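PDB 2B67: COG0778: Nitroreductase from Streptococcus pneumoniae, which probably uses bound flavin mononucleotide to carry electrons from a reduced nicotinamide cofactor to an acceptor, as nitroreductase-family oxidoreductases do. Local coordinates for residues Pro40-Phe50 with Tyr130-Val138. Residues are numbered along the deposited sequence; the frame is centred on the assembly and turned at random.
Sequences PSAHNSQPWKF and YLALNAGLV. With ACY (acetic acid), chain F.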
# COMPACT_ATOMS: atom_id res chain seq x y z
N PRO A 40 -4.01 1.10 -8.35
CA PRO A 40 -5.42 0.83 -8.12
C PRO A 40 -5.82 1.38 -6.74
O PRO A 40 -4.95 1.64 -5.88
CB PRO A 40 -5.49 -0.71 -8.12
CG PRO A 40 -4.14 -1.12 -7.49
CD PRO A 40 -3.19 -0.14 -8.20
N SER A 41 -7.11 1.63 -6.54
CA SER A 41 -7.66 2.00 -5.23
C SER A 41 -9.04 1.37 -5.18
O SER A 41 -9.62 1.11 -6.23
CB SER A 41 -7.79 3.53 -5.08
OG SER A 41 -8.34 4.13 -6.26
N ALA A 42 -9.54 1.08 -3.97
CA ALA A 42 -10.91 0.57 -3.80
C ALA A 42 -11.88 1.48 -4.54
O ALA A 42 -11.79 2.71 -4.40
CB ALA A 42 -11.27 0.47 -2.31
N HIS A 43 -12.75 0.92 -5.39
CA HIS A 43 -13.79 1.73 -6.10
C HIS A 43 -13.23 2.70 -7.12
O HIS A 43 -13.98 3.55 -7.66
CB HIS A 43 -14.62 2.55 -5.10
CG HIS A 43 -15.30 1.73 -4.06
ND1 HIS A 43 -14.89 1.72 -2.74
CD2 HIS A 43 -16.35 0.87 -4.14
CE1 HIS A 43 -15.67 0.90 -2.06
NE2 HIS A 43 -16.55 0.37 -2.88
N ASN A 44 -11.91 2.62 -7.35
CA ASN A 44 -11.18 3.65 -8.07
C ASN A 44 -11.42 5.00 -7.42
O ASN A 44 -11.42 6.02 -8.08
CB ASN A 44 -11.53 3.66 -9.58
CG ASN A 44 -10.57 4.47 -10.41
OD1 ASN A 44 -9.36 4.61 -10.10
ND2 ASN A 44 -11.08 5.00 -11.52
N SER A 45 -11.57 5.02 -6.09
CA SER A 45 -11.82 6.25 -5.34
C SER A 45 -10.60 7.18 -5.25
O SER A 45 -10.76 8.35 -4.98
CB SER A 45 -12.33 5.93 -3.93
OG SER A 45 -11.31 5.31 -3.12
N GLN A 46 -9.39 6.65 -5.45
CA GLN A 46 -8.15 7.46 -5.47
C GLN A 46 -8.17 8.60 -4.43
O GLN A 46 -8.11 9.78 -4.77
CB GLN A 46 -7.83 7.97 -6.89
CG GLN A 46 -8.97 8.62 -7.65
CD GLN A 46 -8.76 8.62 -9.19
OE1 GLN A 46 -7.84 9.23 -9.71
NE2 GLN A 46 -9.66 7.96 -9.89
N PRO A 47 -8.29 8.24 -3.14
CA PRO A 47 -8.65 9.22 -2.13
C PRO A 47 -7.44 9.92 -1.54
O PRO A 47 -7.32 10.00 -0.32
CB PRO A 47 -9.35 8.35 -1.07
CG PRO A 47 -8.57 7.03 -1.11
CD PRO A 47 -8.18 6.87 -2.59
N TRP A 48 -6.55 10.43 -2.39
CA TRP A 48 -5.21 10.84 -1.97
C TRP A 48 -4.86 12.25 -2.41
O TRP A 48 -5.38 12.77 -3.42
CB TRP A 48 -4.12 9.87 -2.50
CG TRP A 48 -4.28 9.36 -3.91
CD1 TRP A 48 -4.22 10.10 -5.08
CD2 TRP A 48 -4.43 8.00 -4.31
NE1 TRP A 48 -4.37 9.27 -6.18
CE2 TRP A 48 -4.51 7.97 -5.73
CE3 TRP A 48 -4.53 6.79 -3.61
CZ2 TRP A 48 -4.64 6.79 -6.45
CZ3 TRP A 48 -4.69 5.62 -4.32
CH2 TRP A 48 -4.75 5.62 -5.72
N LYS A 49 -3.97 12.85 -1.63
CA LYS A 49 -3.50 14.21 -1.90
C LYS A 49 -2.03 14.27 -1.52
O LYS A 49 -1.65 13.88 -0.42
CB LYS A 49 -4.29 15.27 -1.11
CG LYS A 49 -3.76 16.70 -1.42
CD LYS A 49 -4.15 17.76 -0.37
CE LYS A 49 -5.60 18.18 -0.56
NZ LYS A 49 -5.82 18.92 -1.84
N PHE A 50 -1.21 14.70 -2.48
CA PHE A 50 0.26 14.76 -2.31
C PHE A 50 0.70 16.20 -2.06
O PHE A 50 0.54 17.11 -2.91
CB PHE A 50 0.96 14.19 -3.56
CG PHE A 50 0.67 12.73 -3.79
CD1 PHE A 50 -0.55 12.33 -4.37
CD2 PHE A 50 1.61 11.76 -3.41
CE1 PHE A 50 -0.82 10.96 -4.56
CE2 PHE A 50 1.37 10.42 -3.63
CZ PHE A 50 0.15 10.00 -4.19
N TYR A 130 -9.90 1.90 5.36
CA TYR A 130 -10.02 2.10 3.90
C TYR A 130 -8.99 3.16 3.45
O TYR A 130 -8.22 2.95 2.51
CB TYR A 130 -11.45 2.54 3.60
CG TYR A 130 -11.84 2.75 2.17
CD1 TYR A 130 -12.57 1.77 1.48
CD2 TYR A 130 -11.56 3.94 1.52
CE1 TYR A 130 -13.00 1.99 0.14
CE2 TYR A 130 -11.95 4.16 0.18
CZ TYR A 130 -12.70 3.21 -0.49
OH TYR A 130 -13.08 3.46 -1.83
N LEU A 131 -8.95 4.27 4.16
CA LEU A 131 -8.02 5.34 3.82
C LEU A 131 -6.57 4.87 4.01
O LEU A 131 -5.69 5.13 3.18
CB LEU A 131 -8.33 6.56 4.68
CG LEU A 131 -9.69 7.27 4.47
CD1 LEU A 131 -9.77 8.47 5.43
CD2 LEU A 131 -9.94 7.74 3.05
N ALA A 132 -6.32 4.16 5.12
CA ALA A 132 -4.96 3.72 5.42
C ALA A 132 -4.48 2.71 4.35
O ALA A 132 -3.32 2.77 3.89
CB ALA A 132 -4.88 3.11 6.84
N LEU A 133 -5.37 1.81 3.96
CA LEU A 133 -5.01 0.83 2.96
C LEU A 133 -4.69 1.48 1.63
O LEU A 133 -3.65 1.18 1.03
CB LEU A 133 -6.09 -0.26 2.79
CG LEU A 133 -5.48 -1.38 1.92
CD1 LEU A 133 -5.66 -2.75 2.55
CD2 LEU A 133 -6.06 -1.28 0.53
N ASN A 134 -5.57 2.35 1.15
CA ASN A 134 -5.36 3.02 -0.13
C ASN A 134 -4.10 3.91 -0.11
O ASN A 134 -3.44 4.07 -1.11
CB ASN A 134 -6.63 3.83 -0.53
CG ASN A 134 -7.79 2.90 -0.97
OD1 ASN A 134 -7.73 2.31 -2.05
ND2 ASN A 134 -8.80 2.72 -0.10
N ALA A 135 -3.78 4.49 1.04
CA ALA A 135 -2.51 5.24 1.20
C ALA A 135 -1.30 4.31 1.03
O ALA A 135 -0.32 4.70 0.40
CB ALA A 135 -2.45 5.95 2.56
N GLY A 136 -1.37 3.10 1.60
CA GLY A 136 -0.33 2.09 1.44
C GLY A 136 -0.11 1.71 -0.02
O GLY A 136 1.04 1.68 -0.51
N LEU A 137 -1.20 1.43 -0.73
CA LEU A 137 -1.09 1.13 -2.16
C LEU A 137 -0.30 2.19 -2.93
O LEU A 137 0.67 1.86 -3.60
CB LEU A 137 -2.48 0.96 -2.80
CG LEU A 137 -3.29 -0.26 -2.36
CD1 LEU A 137 -4.72 -0.08 -2.88
CD2 LEU A 137 -2.65 -1.54 -2.92
N VAL A 138 -0.71 3.47 -2.83
CA VAL A 138 -0.07 4.50 -3.61
C VAL A 138 1.33 4.83 -3.05
O VAL A 138 2.21 5.20 -3.82
CB VAL A 138 -0.98 5.80 -3.82
CG1 VAL A 138 -1.03 6.66 -2.56
CG2 VAL A 138 -0.50 6.64 -5.04
C ACY F . -9.36 19.17 -2.92
O ACY F . -8.52 19.79 -2.24
OXT ACY F . -9.10 18.15 -3.60
CH3 ACY F . -10.78 19.68 -2.91
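Asn134 and Tyr130, one turn apart on helix 124-148, fasten the loop that leads from Pro40 into the strand beginning at Trp48, a worked case of polar side chains holding a cofactor-binding loop. Asn134 OD1 takes the backbone N-H of Ala42 at 2.9 Å, in the carbonyl plane and on a lone pair. ND2 turns back to Tyr130 O at 2.7 Å, approaching from above that carbonyl's plane, while the helical N-H of Asn134 reaches the same oxygen from the opposite face. Held at both ends, the Asn134 amide has little freedom to turn, and ND2 lies over one face of the Tyr130 ring, near its rim. Tyr130, its ring swung away from the backbone nitrogen (chi1 -177°), reaches across to the turn at residues 42-45, where its hydroxyl meets His43 ND1 at the imidazole edge, 2.7 Å away in a nearly straight hydrogen bond. The two rings meet rim to rim, planes 25° apart. Ser45 OG also lies beside this hydroxyl, and Ala42 CB packs on Tyr130 CE1 at 3.4 Å.

The apolar part begins at Asn134 itself, whose CB carries Pro47 CG, and continues one turn on at Val138, which fits into the corner formed by two aromatic residues: its CB lies over the six-membered ring of Trp48, 3.9 Å from the centroid in a CH-pi contact, whereas CG2 meets the edge of Phe50 at CZ. Gln46 CA covers the opposite indole face.

Pro40 to His43 touch the flavin, and Leu133 and Leu137 bring the helix into the same pocket; Leu137 CD1 packs on Pro40 O. Phe119 packs edge-to-face on both His43 and Tyr130; helix 124-148 lies against strands 77-84 and 174-183, while strand 48-53 continues the sheet into the second subunit through parallel pairing at Phe50.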